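Local atomic coordinates of ThiJ/PfpI family protein (PDB entry 4P5P), a protein that belongs to the Hsp31-like branch of the DJ-1/PfpI family, is known as a rapid encystment protein, and possibly has glyoxalase III activity. Residues 85-96 and 111-119; 156-166 and 189-197. All blocks are in the same frame, centred on the assembly; numbering follows the deposited sequence.

Contact 1. Residues 85-96 and 111-119; sequences LRDVNIKEYDAI and NANIHSKVL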
loop_
_atom_site.group_PDB
_atom_site.type_symbol
_atom_site.label_atom_id
_atom_site.label_comp_id
_atom_site.label_asym_id
_atom_site.label_seq_id
_atom_site.Cartn_x
_atom_site.Cartn_y
_atom_site.Cartn_z
ATOM N N LEU A 85 -3.019 12.741 2.911
ATOM C CA LEU A 85 -2.552 12.718 1.532
ATOM C C LEU A 85 -2.916 13.999 0.775
ATOM O O LEU A 85 -2.150 14.478 -0.053
ATOM C CB LEU A 85 -3.138 11.498 0.822
ATOM C CG LEU A 85 -2.721 11.263 -0.629
ATOM C CD1 LEU A 85 -1.242 10.947 -0.729
ATOM C CD2 LEU A 85 -3.569 10.155 -1.239
ATOM N N ARG A 86 -4.077 14.566 1.065
ATOM C CA ARG A 86 -4.509 15.757 0.330
ATOM C C ARG A 86 -3.594 16.949 0.570
ATOM O O ARG A 86 -3.636 17.911 -0.195
ATOM C CB ARG A 86 -5.940 16.139 0.698
ATOM C CG ARG A 86 -6.085 16.829 2.032
ATOM C CD ARG A 86 -7.560 17.124 2.380
ATOM N NE ARG A 86 -8.301 15.901 2.630
ATOM C CZ ARG A 86 -8.467 15.327 3.824
ATOM N NH1 ARG A 86 -7.976 15.862 4.942
ATOM N NH2 ARG A 86 -9.144 14.200 3.899
ATOM N N ASP A 87 -2.778 16.902 1.620
ATOM C CA ASP A 87 -1.990 18.074 1.991
ATOM C C ASP A 87 -0.531 18.028 1.597
ATOM O O ASP A 87 0.203 18.980 1.864
ATOM C CB ASP A 87 -2.105 18.310 3.488
ATOM C CG ASP A 87 -3.488 18.823 3.882
ATOM O OD1 ASP A 87 -4.113 19.580 3.100
ATOM O OD2 ASP A 87 -3.953 18.484 4.978
ATOM N N VAL A 88 -0.102 16.978 0.918
ATOM C CA VAL A 88 1.292 16.914 0.503
ATOM C C VAL A 88 1.428 17.310 -0.952
ATOM O O VAL A 88 0.500 17.159 -1.746
ATOM C CB VAL A 88 1.898 15.518 0.721
ATOM C CG1 VAL A 88 1.875 15.180 2.195
ATOM C CG2 VAL A 88 1.160 14.484 -0.082
ATOM N N ASN A 89 2.592 17.850 -1.282
ATOM C CA ASN A 89 2.922 18.138 -2.664
ATOM C C ASN A 89 3.730 17.000 -3.246
ATOM O O ASN A 89 4.904 16.817 -2.921
ATOM C CB ASN A 89 3.693 19.442 -2.793
ATOM C CG ASN A 89 3.743 19.935 -4.223
ATOM O OD1 ASN A 89 3.876 19.143 -5.153
ATOM N ND2 ASN A 89 3.604 21.245 -4.408
ATOM N N ILE A 90 3.092 16.261 -4.147
ATOM C CA ILE A 90 3.673 15.058 -4.722
ATOM C C ILE A 90 4.971 15.322 -5.504
ATOM O O ILE A 90 5.806 14.426 -5.635
ATOM C CB ILE A 90 2.641 14.365 -5.630
ATOM C CG1 ILE A 90 3.056 12.938 -5.960
ATOM C CG2 ILE A 90 2.381 15.197 -6.893
ATOM C CD1 ILE A 90 3.216 12.021 -4.755
ATOM N N LYS A 91 5.157 16.557 -5.973
ATOM C CA LYS A 91 6.339 16.925 -6.751
ATOM C C LYS A 91 7.637 16.685 -5.981
ATOM O O LYS A 91 8.698 16.485 -6.576
ATOM C CB LYS A 91 6.258 18.401 -7.164
ATOM C CG LYS A 91 5.014 18.766 -7.961
ATOM C CD LYS A 91 4.986 18.068 -9.301
ATOM C CE LYS A 91 3.855 18.582 -10.183
ATOM N NZ LYS A 91 3.845 17.886 -11.508
ATOM N N GLU A 92 7.524 16.691 -4.656
ATOM C CA GLU A 92 8.674 16.541 -3.767
ATOM C C GLU A 92 9.192 15.101 -3.695
ATOM O O GLU A 92 10.295 14.854 -3.186
ATOM C CB GLU A 92 8.302 17.010 -2.357
ATOM C CG GLU A 92 7.983 18.495 -2.231
ATOM C CD GLU A 92 9.198 19.331 -1.854
ATOM O OE1 GLU A 92 9.342 20.442 -2.408
ATOM O OE2 GLU A 92 10.007 18.878 -1.006
ATOM N N TYR A 93 8.405 14.155 -4.201
ATOM C CA TYR A 93 8.680 12.729 -3.982
ATOM C C TYR A 93 9.100 11.990 -5.246
ATOM O O TYR A 93 8.712 12.349 -6.355
ATOM C CB TYR A 93 7.438 12.060 -3.359
ATOM C CG TYR A 93 7.120 12.658 -2.015
ATOM C CD1 TYR A 93 7.787 12.241 -0.880
ATOM C CD2 TYR A 93 6.201 13.696 -1.893
ATOM C CE1 TYR A 93 7.532 12.814 0.343
ATOM C CE2 TYR A 93 5.941 14.272 -0.675
ATOM C CZ TYR A 93 6.608 13.837 0.436
ATOM O OH TYR A 93 6.354 14.417 1.654
ATOM N N ASP A 94 9.924 10.967 -5.042
ATOM C CA ASP A 94 10.463 10.116 -6.099
ATOM C C ASP A 94 9.709 8.802 -6.198
ATOM O O ASP A 94 9.858 8.045 -7.161
ATOM C CB ASP A 94 11.936 9.844 -5.819
ATOM C CG ASP A 94 12.723 11.114 -5.647
ATOM O OD1 ASP A 94 12.649 11.957 -6.562
ATOM O OD2 ASP A 94 13.375 11.293 -4.596
ATOM N N ALA A 95 8.908 8.520 -5.179
ATOM C CA ALA A 95 8.167 7.274 -5.121
ATOM C C ALA A 95 6.954 7.444 -4.227
ATOM O O ALA A 95 6.984 8.241 -3.289
ATOM C CB ALA A 95 9.049 6.154 -4.602
ATOM N N ILE A 96 5.908 6.675 -4.510
ATOM C CA ILE A 96 4.724 6.623 -3.671
ATOM C C ILE A 96 4.432 5.142 -3.416
ATOM O O ILE A 96 4.385 4.332 -4.362
ATOM C CB ILE A 96 3.521 7.382 -4.315
ATOM C CG1 ILE A 96 2.355 7.496 -3.319
ATOM C CG2 ILE A 96 3.077 6.761 -5.632
ATOM C CD1 ILE A 96 1.269 8.486 -3.744
ATOM N N ASN A 111 -10.234 7.174 -4.277
ATOM C CA ASN A 111 -9.644 8.399 -3.759
ATOM C C ASN A 111 -9.036 9.252 -4.872
ATOM O O ASN A 111 -8.114 8.807 -5.562
ATOM C CB ASN A 111 -8.576 8.077 -2.721
ATOM C CG ASN A 111 -8.068 9.313 -2.024
ATOM O OD1 ASN A 111 -7.163 9.987 -2.520
ATOM N ND2 ASN A 111 -8.665 9.638 -0.876
ATOM N N ALA A 112 -9.526 10.481 -5.033
ATOM C CA ALA A 112 -9.064 11.354 -6.109
ATOM C C ALA A 112 -7.592 11.725 -5.970
ATOM O O ALA A 112 -6.883 11.840 -6.962
ATOM C CB ALA A 112 -9.901 12.590 -6.155
ATOM N N ASN A 113 -7.133 11.937 -4.749
ATOM C CA ASN A 113 -5.743 12.296 -4.551
ATOM C C ASN A 113 -4.816 11.140 -4.876
ATOM O O ASN A 113 -3.715 11.365 -5.381
ATOM C CB ASN A 113 -5.506 12.784 -3.125
ATOM C CG ASN A 113 -5.855 14.244 -2.950
ATOM O OD1 ASN A 113 -5.063 15.131 -3.283
ATOM N ND2 ASN A 113 -7.048 14.505 -2.445
ATOM N N ILE A 114 -5.243 9.909 -4.595
ATOM C CA ILE A 114 -4.440 8.777 -5.025
ATOM C C ILE A 114 -4.329 8.798 -6.551
ATOM O O ILE A 114 -3.240 8.675 -7.115
ATOM C CB ILE A 114 -5.032 7.440 -4.550
ATOM C CG1 ILE A 114 -4.814 7.272 -3.056
ATOM C CG2 ILE A 114 -4.392 6.269 -5.304
ATOM C CD1 ILE A 114 -5.373 5.943 -2.502
ATOM N N HIS A 115 -5.455 8.973 -7.226
ATOM C CA HIS A 115 -5.445 8.939 -8.693
ATOM C C HIS A 115 -4.503 9.983 -9.280
ATOM O O HIS A 115 -3.651 9.657 -10.108
ATOM C CB HIS A 115 -6.852 9.165 -9.261
ATOM C CG HIS A 115 -7.860 8.139 -8.838
ATOM N ND1 HIS A 115 -9.210 8.281 -9.087
ATOM C CD2 HIS A 115 -7.722 6.971 -8.161
ATOM C CE1 HIS A 115 -9.855 7.233 -8.601
ATOM N NE2 HIS A 115 -8.979 6.433 -8.023
ATOM N N SER A 116 -4.617 11.233 -8.832
ATOM C CA SER A 116 -3.803 12.304 -9.404
ATOM C C SER A 116 -2.329 12.180 -8.997
ATOM O O SER A 116 -1.437 12.430 -9.812
ATOM C CB SER A 116 -4.346 13.688 -9.015
ATOM O OG SER A 116 -4.363 13.902 -7.626
ATOM N N LYS A 117 -2.054 11.739 -7.773
ATOM C CA LYS A 117 -0.664 11.696 -7.335
ATOM C C LYS A 117 0.076 10.509 -7.933
ATOM O O LYS A 117 1.267 10.620 -8.248
ATOM C CB LYS A 117 -0.588 11.689 -5.803
ATOM C CG LYS A 117 -1.018 13.049 -5.239
ATOM C CD LYS A 117 -1.114 13.098 -3.720
ATOM C CE LYS A 117 -1.240 14.542 -3.202
ATOM N NZ LYS A 117 -2.350 15.321 -3.829
ATOM N N VAL A 118 -0.614 9.387 -8.100
ATOM C CA VAL A 118 0.007 8.239 -8.785
ATOM C C VAL A 118 0.321 8.638 -10.228
ATOM O O VAL A 118 1.411 8.339 -10.717
ATOM C CB VAL A 118 -0.885 6.982 -8.741
ATOM C CG1 VAL A 118 -0.325 5.872 -9.646
ATOM C CG2 VAL A 118 -0.987 6.452 -7.314
ATOM N N LEU A 119 -0.607 9.336 -10.900
ATOM C CA LEU A 119 -0.335 9.841 -12.253
ATOM C C LEU A 119 0.900 10.721 -12.306
ATOM O O LEU A 119 1.688 10.638 -13.244
ATOM C CB LEU A 119 -1.522 10.649 -12.799
ATOM C CG LEU A 119 -2.702 9.844 -13.288
ATOM C CD1 LEU A 119 -3.831 10.803 -13.596
ATOM C CD2 LEU A 119 -2.336 9.016 -14.532
HETATM O O HOH W 1 -2.074 17.866 -2.506
HETATM O O HOH W 2 -5.174 17.939 -3.310
#
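K117 brings a charged side chain into a largely apolar contact and lays it along the segment 85-96, its ammonium group coming near the backbone oxygens of that segment through water. Its CE packs 3.3 Å from L85 O, and NZ donates to water 1, which lies within bonding distance of both R86 O and V88 O, though it may not serve both at once. The same NZ bonds N113 OD1 at 2.8 Å, in the carbonyl plane and on a lone pair of the amide oxygen, one helical turn back. A lysine suits this place because its methylenes serve as apolar surface against L85 and I90, while the ammonium group bonds to the N113 amide oxygen and water. CB and CG lie against I90, whose CG1 is 3.9 Å from K117 CB; farther along, CD meets L85 CD1 at 3.7 Å. The chain runs extended until chi4 (53°) bends it at the end and turns NZ toward the amide of N113. Water 2 lies 2.8 Å from N113 OD1 and probably donates to it, so this oxygen may have two donors, the lysine and the water.

L85 is the apolar counterpart. Its CD2 sits 3.6 Å from I114 CG1, the two side chains crossing at about a right angle. At the helix start N111 is the N-cap: its OD1 takes the N-H of I114 at 2.8 Å.

Within this flavodoxin-like alpha/beta fold, helix 112-123 packs on the central sheet, with I96 of strand 95-98 meeting V118, and V118 also touching I128 of strand 127-130, while L85 reaches L5 and V7 of strand 2-8.

Contact 2. Residues 156-166 and 189-197; sequences TGFSNNEEKIV and SASEWQSYV
E162 OE2 receives W193 N in a nearly straight bond of 2.9 Å (169°), made on the anti side of the carboxylate, and takes a second donor from N208 ND2. The other oxygen, OE1, accepts from both S159 N and S159 OG, the latter at 2.7 Å. Since S159 OG in turn accepts from E162 N, the two residues form a capping box at the start of helix 160-165. One glutamate thus closes its own helix end and ties it to the type II turn S191 to Q194; its length lets it do both.

The aliphatic part of E162 is used as well. Its CG stands over the six-membered ring of W193, 3.7 Å from the centroid, a CH-pi contact only 10° off the ring normal. I165 CG2 comes to the edge of the same indole, V166 CG1 lies 3.7 Å from W193 CH2, and F158 CE1 approaches W193 CZ3, so the broad indole gathers the apolar side chains of F158, I165 and V166.

At the other end of the contact T156 OG1, which also bonds S188 O, lies at the ring edge of Y196, whose hydroxyl bonds S188 OG. N161, on the exposed part of the helix with its CG anti to the backbone N (chi1 177°), extends its amide to E192: the N161 ND2 to E192 OE1 bond measures 2.8 Å, its donor above the carboxylate plane while the acceptor lies in the plane of the amide.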
loop_
_atom_site.group_PDB
_atom_site.type_symbol
_atom_site.label_atom_id
_atom_site.label_comp_id
_atom_site.label_asym_id
_atom_site.label_seq_id
_atom_site.Cartn_x
_atom_site.Cartn_y
_atom_site.Cartn_z
ATOM N N THR A 156 0.477 -8.222 -8.879
ATOM C CA THR A 156 -0.112 -9.119 -7.905
ATOM C C THR A 156 -0.787 -8.283 -6.825
ATOM O O THR A 156 -0.957 -7.064 -6.993
ATOM C CB THR A 156 0.950 -10.077 -7.298
ATOM O OG1 THR A 156 0.308 -11.073 -6.497
ATOM C CG2 THR A 156 1.974 -9.319 -6.462
ATOM N N GLY A 157 -1.176 -8.941 -5.740
ATOM C CA GLY A 157 -1.932 -8.331 -4.659
ATOM C C GLY A 157 -2.606 -9.452 -3.894
ATOM O O GLY A 157 -2.510 -10.607 -4.301
ATOM N N PHE A 158 -3.270 -9.133 -2.785
ATOM C CA PHE A 158 -3.873 -10.150 -1.924
ATOM C C PHE A 158 -4.806 -11.056 -2.736
ATOM O O PHE A 158 -5.734 -10.584 -3.392
ATOM C CB PHE A 158 -4.619 -9.470 -0.774
ATOM C CG PHE A 158 -4.821 -10.335 0.442
ATOM C CD1 PHE A 158 -3.784 -10.555 1.343
ATOM C CD2 PHE A 158 -6.051 -10.899 0.708
ATOM C CE1 PHE A 158 -3.981 -11.329 2.480
ATOM C CE2 PHE A 158 -6.249 -11.664 1.834
ATOM C CZ PHE A 158 -5.214 -11.878 2.722
ATOM N N SER A 159 -4.567 -12.362 -2.684
ATOM C CA SER A 159 -5.222 -13.292 -3.603
ATOM C C SER A 159 -6.597 -13.707 -3.096
ATOM O O SER A 159 -6.867 -13.641 -1.903
ATOM C CB SER A 159 -4.347 -14.531 -3.816
ATOM O OG SER A 159 -4.317 -15.340 -2.660
ATOM N N ASN A 160 -7.464 -14.144 -4.007
ATOM C CA ASN A 160 -8.773 -14.652 -3.613
ATOM C C ASN A 160 -8.661 -15.853 -2.679
ATOM O O ASN A 160 -9.472 -16.021 -1.775
ATOM C CB ASN A 160 -9.589 -15.033 -4.845
ATOM C CG ASN A 160 -10.081 -13.833 -5.597
ATOM O OD1 ASN A 160 -10.109 -12.734 -5.060
ATOM N ND2 ASN A 160 -10.482 -14.031 -6.849
ATOM N N ASN A 161 -7.649 -16.674 -2.918
ATOM C CA ASN A 161 -7.359 -17.833 -2.082
ATOM C C ASN A 161 -7.091 -17.392 -0.646
ATOM O O ASN A 161 -7.706 -17.889 0.297
ATOM C CB ASN A 161 -6.158 -18.583 -2.658
ATOM C CG ASN A 161 -5.730 -19.771 -1.817
ATOM O OD1 ASN A 161 -6.554 -20.495 -1.240
ATOM N ND2 ASN A 161 -4.419 -19.996 -1.767
ATOM N N GLU A 162 -6.180 -16.438 -0.491
ATOM C CA GLU A 162 -5.838 -15.919 0.828
ATOM C C GLU A 162 -7.067 -15.280 1.478
ATOM O O GLU A 162 -7.304 -15.463 2.668
ATOM C CB GLU A 162 -4.675 -14.920 0.725
ATOM C CG GLU A 162 -3.317 -15.603 0.653
ATOM C CD GLU A 162 -2.254 -14.820 -0.104
ATOM O OE1 GLU A 162 -2.583 -14.098 -1.069
ATOM O OE2 GLU A 162 -1.062 -14.954 0.255
ATOM N N GLU A 163 -7.851 -14.538 0.697
ATOM C CA GLU A 163 -9.067 -13.904 1.217
ATOM C C GLU A 163 -10.073 -14.947 1.743
ATOM O O GLU A 163 -10.734 -14.738 2.762
ATOM C CB GLU A 163 -9.720 -13.023 0.136
ATOM C CG GLU A 163 -10.659 -11.969 0.701
ATOM C CD GLU A 163 -9.907 -10.801 1.346
ATOM O OE1 GLU A 163 -9.542 -9.862 0.604
ATOM O OE2 GLU A 163 -9.676 -10.820 2.578
ATOM N N LYS A 164 -10.178 -16.074 1.050
ATOM C CA LYS A 164 -11.051 -17.164 1.476
ATOM C C LYS A 164 -10.546 -17.824 2.762
ATOM O O LYS A 164 -11.331 -18.136 3.660
ATOM C CB LYS A 164 -11.176 -18.191 0.347
ATOM C CG LYS A 164 -12.209 -19.273 0.610
ATOM C CD LYS A 164 -12.393 -20.178 -0.599
ATOM C CE LYS A 164 -13.317 -21.342 -0.273
ATOM N NZ LYS A 164 -13.732 -22.100 -1.484
ATOM N N ILE A 165 -9.239 -18.026 2.850
ATOM C CA ILE A 165 -8.641 -18.621 4.038
ATOM C C ILE A 165 -8.938 -17.800 5.296
ATOM O O ILE A 165 -9.220 -18.372 6.347
ATOM C CB ILE A 165 -7.118 -18.782 3.864
ATOM C CG1 ILE A 165 -6.831 -19.868 2.822
ATOM C CG2 ILE A 165 -6.437 -19.146 5.182
ATOM C CD1 ILE A 165 -5.403 -19.879 2.315
ATOM N N VAL A 166 -8.883 -16.471 5.198
ATOM C CA VAL A 166 -9.123 -15.616 6.366
ATOM C C VAL A 166 -10.615 -15.310 6.575
ATOM O O VAL A 166 -10.987 -14.588 7.508
ATOM C CB VAL A 166 -8.334 -14.282 6.273
ATOM C CG1 VAL A 166 -6.839 -14.555 6.203
ATOM C CG2 VAL A 166 -8.788 -13.447 5.086
ATOM N N SER A 189 -0.357 -14.788 -8.792
ATOM C CA SER A 189 -0.038 -14.944 -7.377
ATOM C C SER A 189 0.766 -16.208 -7.141
ATOM O O SER A 189 0.713 -17.166 -7.929
ATOM C CB SER A 189 -1.319 -14.974 -6.517
ATOM O OG SER A 189 -2.110 -16.131 -6.777
ATOM N N ALA A 190 1.518 -16.197 -6.053
ATOM C CA ALA A 190 2.191 -17.393 -5.598
ATOM C C ALA A 190 1.276 -18.141 -4.648
ATOM O O ALA A 190 0.169 -17.711 -4.365
ATOM C CB ALA A 190 3.501 -17.038 -4.919
ATOM N N SER A 191 1.742 -19.282 -4.164
ATOM C CA SER A 191 0.999 -20.038 -3.169
ATOM C C SER A 191 0.737 -19.184 -1.930
ATOM O O SER A 191 1.476 -18.234 -1.667
ATOM C CB SER A 191 1.772 -21.293 -2.791
ATOM O OG SER A 191 0.965 -22.162 -2.031
ATOM N N GLU A 192 -0.305 -19.511 -1.168
ATOM C CA GLU A 192 -0.702 -18.667 -0.023
ATOM C C GLU A 192 0.423 -18.390 0.987
ATOM O O GLU A 192 1.196 -19.280 1.368
ATOM C CB GLU A 192 -1.898 -19.271 0.728
ATOM C CG GLU A 192 -1.630 -20.611 1.430
ATOM C CD GLU A 192 -2.161 -21.807 0.666
ATOM O OE1 GLU A 192 -2.471 -21.662 -0.536
ATOM O OE2 GLU A 192 -2.258 -22.903 1.269
ATOM N N TRP A 193 0.497 -17.123 1.389
ATOM C CA TRP A 193 1.441 -16.642 2.402
ATOM C C TRP A 193 2.900 -16.771 1.991
ATOM O O TRP A 193 3.797 -16.613 2.825
ATOM C CB TRP A 193 1.217 -17.368 3.720
ATOM C CG TRP A 193 -0.219 -17.564 4.035
ATOM C CD1 TRP A 193 -0.844 -18.748 4.288
ATOM C CD2 TRP A 193 -1.230 -16.550 4.112
ATOM N NE1 TRP A 193 -2.181 -18.534 4.528
ATOM C CE2 TRP A 193 -2.443 -17.194 4.427
ATOM C CE3 TRP A 193 -1.225 -15.162 3.949
ATOM C CZ2 TRP A 193 -3.642 -16.492 4.588
ATOM C CZ3 TRP A 193 -2.412 -14.471 4.110
ATOM C CH2 TRP A 193 -3.603 -15.136 4.422
ATOM N N GLN A 194 3.136 -17.011 0.705
ATOM C CA GLN A 194 4.481 -16.983 0.146
ATOM C C GLN A 194 4.826 -15.587 -0.362
ATOM O O GLN A 194 3.960 -14.873 -0.858
ATOM C CB GLN A 194 4.604 -17.994 -0.990
ATOM C CG GLN A 194 4.305 -19.406 -0.563
ATOM C CD GLN A 194 5.341 -19.932 0.399
ATOM O OE1 GLN A 194 6.452 -20.281 -0.006
ATOM N NE2 GLN A 194 4.988 -19.995 1.678
ATOM N N SER A 195 6.092 -15.208 -0.248
ATOM C CA SER A 195 6.555 -13.916 -0.737
ATOM C C SER A 195 6.474 -13.882 -2.258
ATOM O O SER A 195 6.960 -14.792 -2.946
ATOM C CB SER A 195 7.982 -13.646 -0.275
ATOM O OG SER A 195 8.436 -12.376 -0.719
ATOM N N TYR A 196 5.852 -12.827 -2.777
ATOM C CA TYR A 196 5.642 -12.686 -4.215
ATOM C C TYR A 196 5.558 -11.221 -4.592
ATOM O O TYR A 196 4.692 -10.498 -4.102
ATOM C CB TYR A 196 4.377 -13.411 -4.643
ATOM C CG TYR A 196 4.232 -13.577 -6.142
ATOM C CD1 TYR A 196 5.151 -14.317 -6.868
ATOM C CD2 TYR A 196 3.162 -13.022 -6.829
ATOM C CE1 TYR A 196 5.013 -14.493 -8.233
ATOM C CE2 TYR A 196 3.015 -13.199 -8.200
ATOM C CZ TYR A 196 3.947 -13.932 -8.897
ATOM O OH TYR A 196 3.808 -14.103 -10.266
ATOM N N VAL A 197 6.478 -10.802 -5.451
ATOM C CA VAL A 197 6.600 -9.418 -5.874
ATOM C C VAL A 197 6.682 -9.329 -7.393
ATOM O O VAL A 197 7.457 -10.040 -8.028
ATOM C CB VAL A 197 7.843 -8.755 -5.250
ATOM C CG1 VAL A 197 7.989 -7.306 -5.709
ATOM C CG2 VAL A 197 7.768 -8.833 -3.733
HETATM O O HOH W 3 -2.462 -17.709 -2.737
#

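Contact 1 and contact 2 lie on opposite sides of the chain's centre, their own centres 27 Å apart and their nearest atoms about 12 Å apart, and they follow one another in series along the chain. Contact 1 packs a helix on the main sheet, largely through apolar surface and water; contact 2 joins a short helix to a loop that leads into strand 197-200, the edge of that sheet. The helix of contact 2 is tied to the neighbourhood of C132, seen here as the sulfinic acid: E163, which itself takes no part across the segments, bonds H133, the next residue in sequence, and H102. In this family a cysteine at such a position is probably the nucleophile.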